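Local coordinates for extracellular solute-binding protein family 5 (Brucella melitensis, PDB 4ONY) that probably captures peptides or related solutes in the periplasm and hands them to an ABC transporter for import across the inner membrane, at residues Y99-E104 with P241-F246; V115-N120 with M183-S188. All blocks are in the same frame, centred on the assembly; numbering follows the deposited sequence.

Contact 1 (Y99-E104 with P241-F246); sequences YSLLAE and PSQRGF
Ser242 makes the single polar link between Tyr99-Glu104 and Pro241-Phe246: its OG donates to the carbonyl O of Ser100, with OG and O 2.7 Å apart. The hydroxyl meets the carbonyl end-on, at a C=O...OG angle of 158° and somewhat tilted from the carbonyl plane. A chi1 of 63° holds OG between the backbone N and the carbonyl carbon of Ser242, which turns it to the Ser100 carbonyl. Serine suits this buried place, being short enough to bridge backbones whose CA atoms, at Ser100 and Ser242, are 6.7 Å apart.

Van der Waals contact comes from Leu101, whose methyl CD1 lies 3.9 Å from the amide carbon CD of Gln243. The two side chains run obliquely past each other, and the methyl also meets the aliphatic CG of the glutamine. Gln243 is folded back at chi2 (-77°), which brings its NE2 to the carbonyl O of Ser242, 3.1 Å away; Tyr235 and Asn247 both bind its OE1. With both ends of the amide engaged, its rotation is fixed where the leucine packs.

Hydrogen bonds within each segment set the loop shapes. OG of Ser100 donates to O of Glu104 at 2.8 Å, from above the carbonyl plane, spanning the irregular step at Leu101-Leu102. On the other side, a type II beta turn runs from Gln243 to Phe246, with Gly245 taking the positive phi of the turn. The loop between strands 226-231 and 251-257 is thus joined to the break in strand 97-108, tying the mixed and antiparallel sheets of this family 5 solute-binding protein together.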
loop_
_atom_site.group_PDB
_atom_site.type_symbol
_atom_site.label_atom_id
_atom_site.label_comp_id
_atom_site.label_asym_id
_atom_site.label_seq_id
_atom_site.Cartn_x
_atom_site.Cartn_y
_atom_site.Cartn_z
ATOM N N TYR A 99 -9.078 4.959 16.395
ATOM C CA TYR A 99 -10.070 5.532 17.310
ATOM C C TYR A 99 -11.098 4.457 17.681
ATOM O O TYR A 99 -11.111 3.355 17.092
ATOM C CB TYR A 99 -10.754 6.770 16.685
ATOM C CG TYR A 99 -9.802 7.925 16.517
ATOM C CD1 TYR A 99 -9.560 8.785 17.560
ATOM C CD2 TYR A 99 -9.078 8.110 15.313
ATOM C CE1 TYR A 99 -8.621 9.817 17.464
ATOM C CE2 TYR A 99 -8.169 9.123 15.193
ATOM C CZ TYR A 99 -7.914 9.973 16.290
ATOM O OH TYR A 99 -6.980 11.012 16.224
ATOM N N SER A 100 -11.938 4.766 18.667
ATOM C CA SER A 100 -12.908 3.813 19.220
ATOM C C SER A 100 -13.866 3.231 18.158
ATOM O O SER A 100 -14.294 3.925 17.238
ATOM C CB SER A 100 -13.704 4.465 20.343
ATOM O OG SER A 100 -12.819 4.834 21.399
ATOM N N LEU A 101 -14.111 1.933 18.226
ATOM C CA LEU A 101 -15.198 1.303 17.411
ATOM C C LEU A 101 -15.854 0.275 18.338
ATOM O O LEU A 101 -16.493 0.689 19.327
ATOM C CB LEU A 101 -14.665 0.722 16.115
ATOM C CG LEU A 101 -15.703 0.215 15.112
ATOM C CD1 LEU A 101 -16.591 1.366 14.669
ATOM C CD2 LEU A 101 -15.024 -0.477 13.908
ATOM N N LEU A 102 -15.604 -1.025 18.151
ATOM C CA LEU A 102 -16.203 -1.991 19.098
ATOM C C LEU A 102 -15.695 -1.764 20.527
ATOM O O LEU A 102 -16.462 -1.919 21.496
ATOM C CB LEU A 102 -15.979 -3.445 18.659
ATOM C CG LEU A 102 -16.830 -3.951 17.489
ATOM C CD1 LEU A 102 -16.343 -5.296 17.003
ATOM C CD2 LEU A 102 -18.292 -4.079 17.880
ATOM N N ALA A 103 -14.413 -1.427 20.642
ATOM C CA ALA A 103 -13.854 -1.002 21.910
ATOM C C ALA A 103 -14.130 0.491 22.121
ATOM O O ALA A 103 -13.717 1.325 21.321
ATOM C CB ALA A 103 -12.364 -1.279 21.942
ATOM N N GLU A 104 -14.873 0.807 23.168
ATOM C CA GLU A 104 -15.183 2.197 23.484
ATOM C C GLU A 104 -13.968 2.881 24.108
ATOM O O GLU A 104 -13.758 4.061 23.898
ATOM C CB GLU A 104 -16.369 2.281 24.448
ATOM C CG GLU A 104 -16.891 3.695 24.671
ATOM C CD GLU A 104 -18.157 3.738 25.537
ATOM O OE1 GLU A 104 -18.559 2.715 26.120
ATOM O OE2 GLU A 104 -18.760 4.809 25.608
ATOM N N PRO A 241 -19.114 9.072 17.157
ATOM C CA PRO A 241 -18.369 10.076 16.447
ATOM C C PRO A 241 -17.441 9.480 15.389
ATOM O O PRO A 241 -17.324 10.057 14.310
ATOM C CB PRO A 241 -17.624 10.791 17.558
ATOM C CG PRO A 241 -18.590 10.727 18.725
ATOM C CD PRO A 241 -19.147 9.331 18.615
ATOM N N SER A 242 -16.894 8.300 15.638
ATOM C CA SER A 242 -16.060 7.618 14.647
ATOM C C SER A 242 -16.840 7.026 13.445
ATOM O O SER A 242 -16.236 6.515 12.521
ATOM C CB SER A 242 -15.226 6.510 15.293
ATOM O OG SER A 242 -16.038 5.490 15.840
ATOM N N GLN A 243 -18.165 7.102 13.460
ATOM C CA GLN A 243 -18.976 6.646 12.321
ATOM C C GLN A 243 -19.813 7.761 11.687
ATOM O O GLN A 243 -20.543 7.544 10.714
ATOM C CB GLN A 243 -19.867 5.495 12.754
ATOM C CG GLN A 243 -19.123 4.237 13.197
ATOM C CD GLN A 243 -18.593 3.435 12.013
ATOM O OE1 GLN A 243 -19.253 2.549 11.508
ATOM N NE2 GLN A 243 -17.429 3.817 11.522
ATOM N N ARG A 244 -19.700 8.960 12.224
ATOM C CA ARG A 244 -20.505 10.048 11.742
ATOM C C ARG A 244 -20.073 10.498 10.317
ATOM O O ARG A 244 -18.912 10.749 10.102
ATOM C CB ARG A 244 -20.437 11.202 12.712
ATOM C CG ARG A 244 -21.319 12.344 12.252
ATOM C CD ARG A 244 -21.885 13.115 13.408
ATOM N NE ARG A 244 -22.864 14.093 12.903
ATOM C CZ ARG A 244 -23.306 15.139 13.592
ATOM N NH1 ARG A 244 -22.846 15.378 14.824
ATOM N NH2 ARG A 244 -24.197 15.962 13.040
ATOM N N GLY A 245 -21.032 10.559 9.384
ATOM C CA GLY A 245 -20.791 10.786 7.936
ATOM C C GLY A 245 -20.224 9.622 7.112
ATOM O O GLY A 245 -19.803 9.813 5.960
ATOM N N PHE A 246 -20.214 8.410 7.682
ATOM C CA PHE A 246 -19.890 7.208 6.954
ATOM C C PHE A 246 -21.188 6.397 6.751
ATOM O O PHE A 246 -22.227 6.684 7.353
ATOM C CB PHE A 246 -18.898 6.337 7.750
ATOM C CG PHE A 246 -17.470 6.886 7.834
ATOM C CD1 PHE A 246 -16.679 6.944 6.725
ATOM C CD2 PHE A 246 -16.932 7.275 9.051
ATOM C CE1 PHE A 246 -15.371 7.430 6.793
ATOM C CE2 PHE A 246 -15.622 7.735 9.140
ATOM C CZ PHE A 246 -14.826 7.800 8.006
#

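Contact 2 (V115-N120 with M183-S188); sequences VEFTLN and MLIAGS
Ile185 and Ala186, on the last turn of helix 181-187, meet the ring of Phe117, which projects from strand 114-119. CB of Met183, earlier in that turn, points away from the strand, and the side chain packs on Phe96; its carbonyl O accepts the helical bond from N of Gly187 at 2.9 Å.

Ile185 comes next and sends a branch methyl to the ring, CG2 lying 3.9 Å from CE2 of Phe117. Its chi1 of -63° sets CG2 anti to the backbone N and leads CG1 and CD1 elsewhere, while the two side chains cross at about a right angle. A beta-branched residue serves well here, since one arm can touch the phenylalanine while the rest of the side chain fills the core beyond it.

Ala186 follows, with CB 3.8 Å from CZ of Phe117 and about equally near CE1. Its small side chain lets the ring approach the helix backbone itself, CZ being 4.0 Å from CA of Ala186. Both methyls come obliquely from the same side of the ring plane, the isoleucine's at CE2 and the alanine's at CZ and CE1. Phe117's chi1 of -59° carries the ring toward the helix, and its length bridges a gap of 8.6 Å between the CA atoms of Phe117 and Ala186.

At Ser188 the chain leaves helical geometry, although its N still bonds to O of Leu184 at 2.8 Å; its carbonyl O accepts a hydrogen bond from NH2 of Arg154. The helix end lies over one face of the antiparallel sheet: Ala186 also rests on Leu98 of strand 97-108, Ile185 on Phe171 and Phe173 of strand 168-173 and on Tyr140 of helix 133-146, and Phe117 itself reaches Ala103 and Val106.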
loop_
_atom_site.group_PDB
_atom_site.type_symbol
_atom_site.label_atom_id
_atom_site.label_comp_id
_atom_site.label_asym_id
_atom_site.label_seq_id
_atom_site.Cartn_x
_atom_site.Cartn_y
_atom_site.Cartn_z
ATOM N N VAL A 115 -2.334 -4.618 26.567
ATOM C CA VAL A 115 -3.338 -3.658 26.132
ATOM C C VAL A 115 -4.686 -4.154 26.621
ATOM O O VAL A 115 -4.938 -5.351 26.648
ATOM C CB VAL A 115 -3.313 -3.410 24.593
ATOM C CG1 VAL A 115 -3.664 -4.671 23.827
ATOM C CG2 VAL A 115 -4.272 -2.284 24.185
ATOM N N GLU A 116 -5.541 -3.242 27.036
ATOM C CA GLU A 116 -6.848 -3.605 27.558
ATOM C C GLU A 116 -7.949 -2.759 26.891
ATOM O O GLU A 116 -7.813 -1.559 26.773
ATOM C CB GLU A 116 -6.869 -3.463 29.089
ATOM C CG GLU A 116 -8.231 -3.776 29.730
ATOM C CD GLU A 116 -8.157 -3.900 31.268
ATOM O OE1 GLU A 116 -7.076 -3.737 31.845
ATOM O OE2 GLU A 116 -9.149 -4.246 31.922
ATOM N N PHE A 117 -9.009 -3.421 26.447
ATOM C CA PHE A 117 -10.110 -2.800 25.710
ATOM C C PHE A 117 -11.355 -2.963 26.509
ATOM O O PHE A 117 -11.574 -4.038 27.107
ATOM C CB PHE A 117 -10.316 -3.515 24.376
ATOM C CG PHE A 117 -9.106 -3.491 23.485
ATOM C CD1 PHE A 117 -8.829 -2.376 22.683
ATOM C CD2 PHE A 117 -8.250 -4.581 23.429
ATOM C CE1 PHE A 117 -7.711 -2.350 21.849
ATOM C CE2 PHE A 117 -7.128 -4.543 22.628
ATOM C CZ PHE A 117 -6.860 -3.439 21.825
ATOM N N THR A 118 -12.183 -1.937 26.523
ATOM C CA THR A 118 -13.492 -2.035 27.121
ATOM C C THR A 118 -14.494 -1.826 26.009
ATOM O O THR A 118 -14.455 -0.806 25.329
ATOM C CB THR A 118 -13.665 -1.014 28.245
ATOM O OG1 THR A 118 -12.588 -1.172 29.163
ATOM C CG2 THR A 118 -15.006 -1.172 28.978
ATOM N N LEU A 119 -15.346 -2.832 25.807
ATOM C CA LEU A 119 -16.328 -2.821 24.736
ATOM C C LEU A 119 -17.451 -1.835 25.028
ATOM O O LEU A 119 -17.801 -1.588 26.180
ATOM C CB LEU A 119 -16.940 -4.203 24.537
ATOM C CG LEU A 119 -15.952 -5.351 24.260
ATOM C CD1 LEU A 119 -16.695 -6.682 24.138
ATOM C CD2 LEU A 119 -15.188 -5.047 22.994
ATOM N N ASN A 120 -17.986 -1.272 23.960
ATOM C CA ASN A 120 -19.114 -0.382 24.034
ATOM C C ASN A 120 -20.371 -1.185 24.390
ATOM O O ASN A 120 -20.658 -2.201 23.743
ATOM C CB ASN A 120 -19.282 0.280 22.667
ATOM C CG ASN A 120 -20.281 1.412 22.696
ATOM O OD1 ASN A 120 -21.435 1.233 23.160
ATOM N ND2 ASN A 120 -19.876 2.566 22.192
ATOM N N MET A 183 -1.085 -2.537 17.973
ATOM C CA MET A 183 -1.821 -1.952 16.863
ATOM C C MET A 183 -2.563 -3.009 16.029
ATOM O O MET A 183 -3.626 -2.729 15.468
ATOM C CB MET A 183 -0.923 -1.141 15.910
ATOM C CG MET A 183 0.001 -0.116 16.575
ATOM S SD MET A 183 -0.852 1.170 17.488
ATOM C CE MET A 183 -1.673 2.032 16.153
ATOM N N LEU A 184 -1.981 -4.202 15.901
ATOM C CA LEU A 184 -2.527 -5.241 15.029
ATOM C C LEU A 184 -3.699 -5.938 15.726
ATOM O O LEU A 184 -4.676 -6.321 15.090
ATOM C CB LEU A 184 -1.438 -6.248 14.667
ATOM C CG LEU A 184 -0.188 -5.683 13.990
ATOM C CD1 LEU A 184 0.804 -6.771 13.603
ATOM C CD2 LEU A 184 -0.608 -4.933 12.724
ATOM N N ILE A 185 -3.609 -6.065 17.059
ATOM C CA ILE A 185 -4.712 -6.583 17.857
ATOM C C ILE A 185 -5.920 -5.622 17.730
ATOM O O ILE A 185 -7.075 -6.047 17.484
ATOM C CB ILE A 185 -4.302 -6.758 19.347
ATOM C CG1 ILE A 185 -3.188 -7.781 19.511
ATOM C CG2 ILE A 185 -5.500 -7.156 20.189
ATOM C CD1 ILE A 185 -3.545 -9.208 19.132
ATOM N N ALA A 186 -5.629 -4.328 17.849
ATOM C CA ALA A 186 -6.671 -3.286 17.856
ATOM C C ALA A 186 -7.321 -3.065 16.495
ATOM O O ALA A 186 -8.559 -2.935 16.397
ATOM C CB ALA A 186 -6.103 -1.970 18.403
ATOM N N GLY A 187 -6.512 -3.094 15.441
ATOM C CA GLY A 187 -6.979 -2.754 14.084
ATOM C C GLY A 187 -6.809 -3.775 12.978
ATOM O O GLY A 187 -7.229 -3.505 11.862
ATOM N N SER A 188 -6.183 -4.920 13.236
ATOM C CA SER A 188 -5.994 -5.916 12.175
ATOM C C SER A 188 -6.466 -7.298 12.582
ATOM O O SER A 188 -5.908 -8.309 12.150
ATOM C CB SER A 188 -4.519 -5.997 11.711
ATOM O OG SER A 188 -4.038 -4.691 11.407
#

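Contacts 1 and 2 share one antiparallel sheet, their centres about 13 Å apart. Strands 97-108 and 114-119 follow each other in the chain and pair within it, so the segments of the two contacts are directly joined: N of Glu104 lies 2.7 Å from O of Thr118, and O of Leu102 lies 3.0 Å from N of Asn120, both probable hydrogen bonds. Contact 2 backs this sheet with a helix, whereas contact 1 ties it to a loop of the four-stranded mixed sheet. That second sheet also contributes Gln222, Arg226, Tyr256 and Tyr257 to the pocket holding 1-ethoxy-2-(2-ethoxyethoxy)ethane, to which none of the contacting residues belongs.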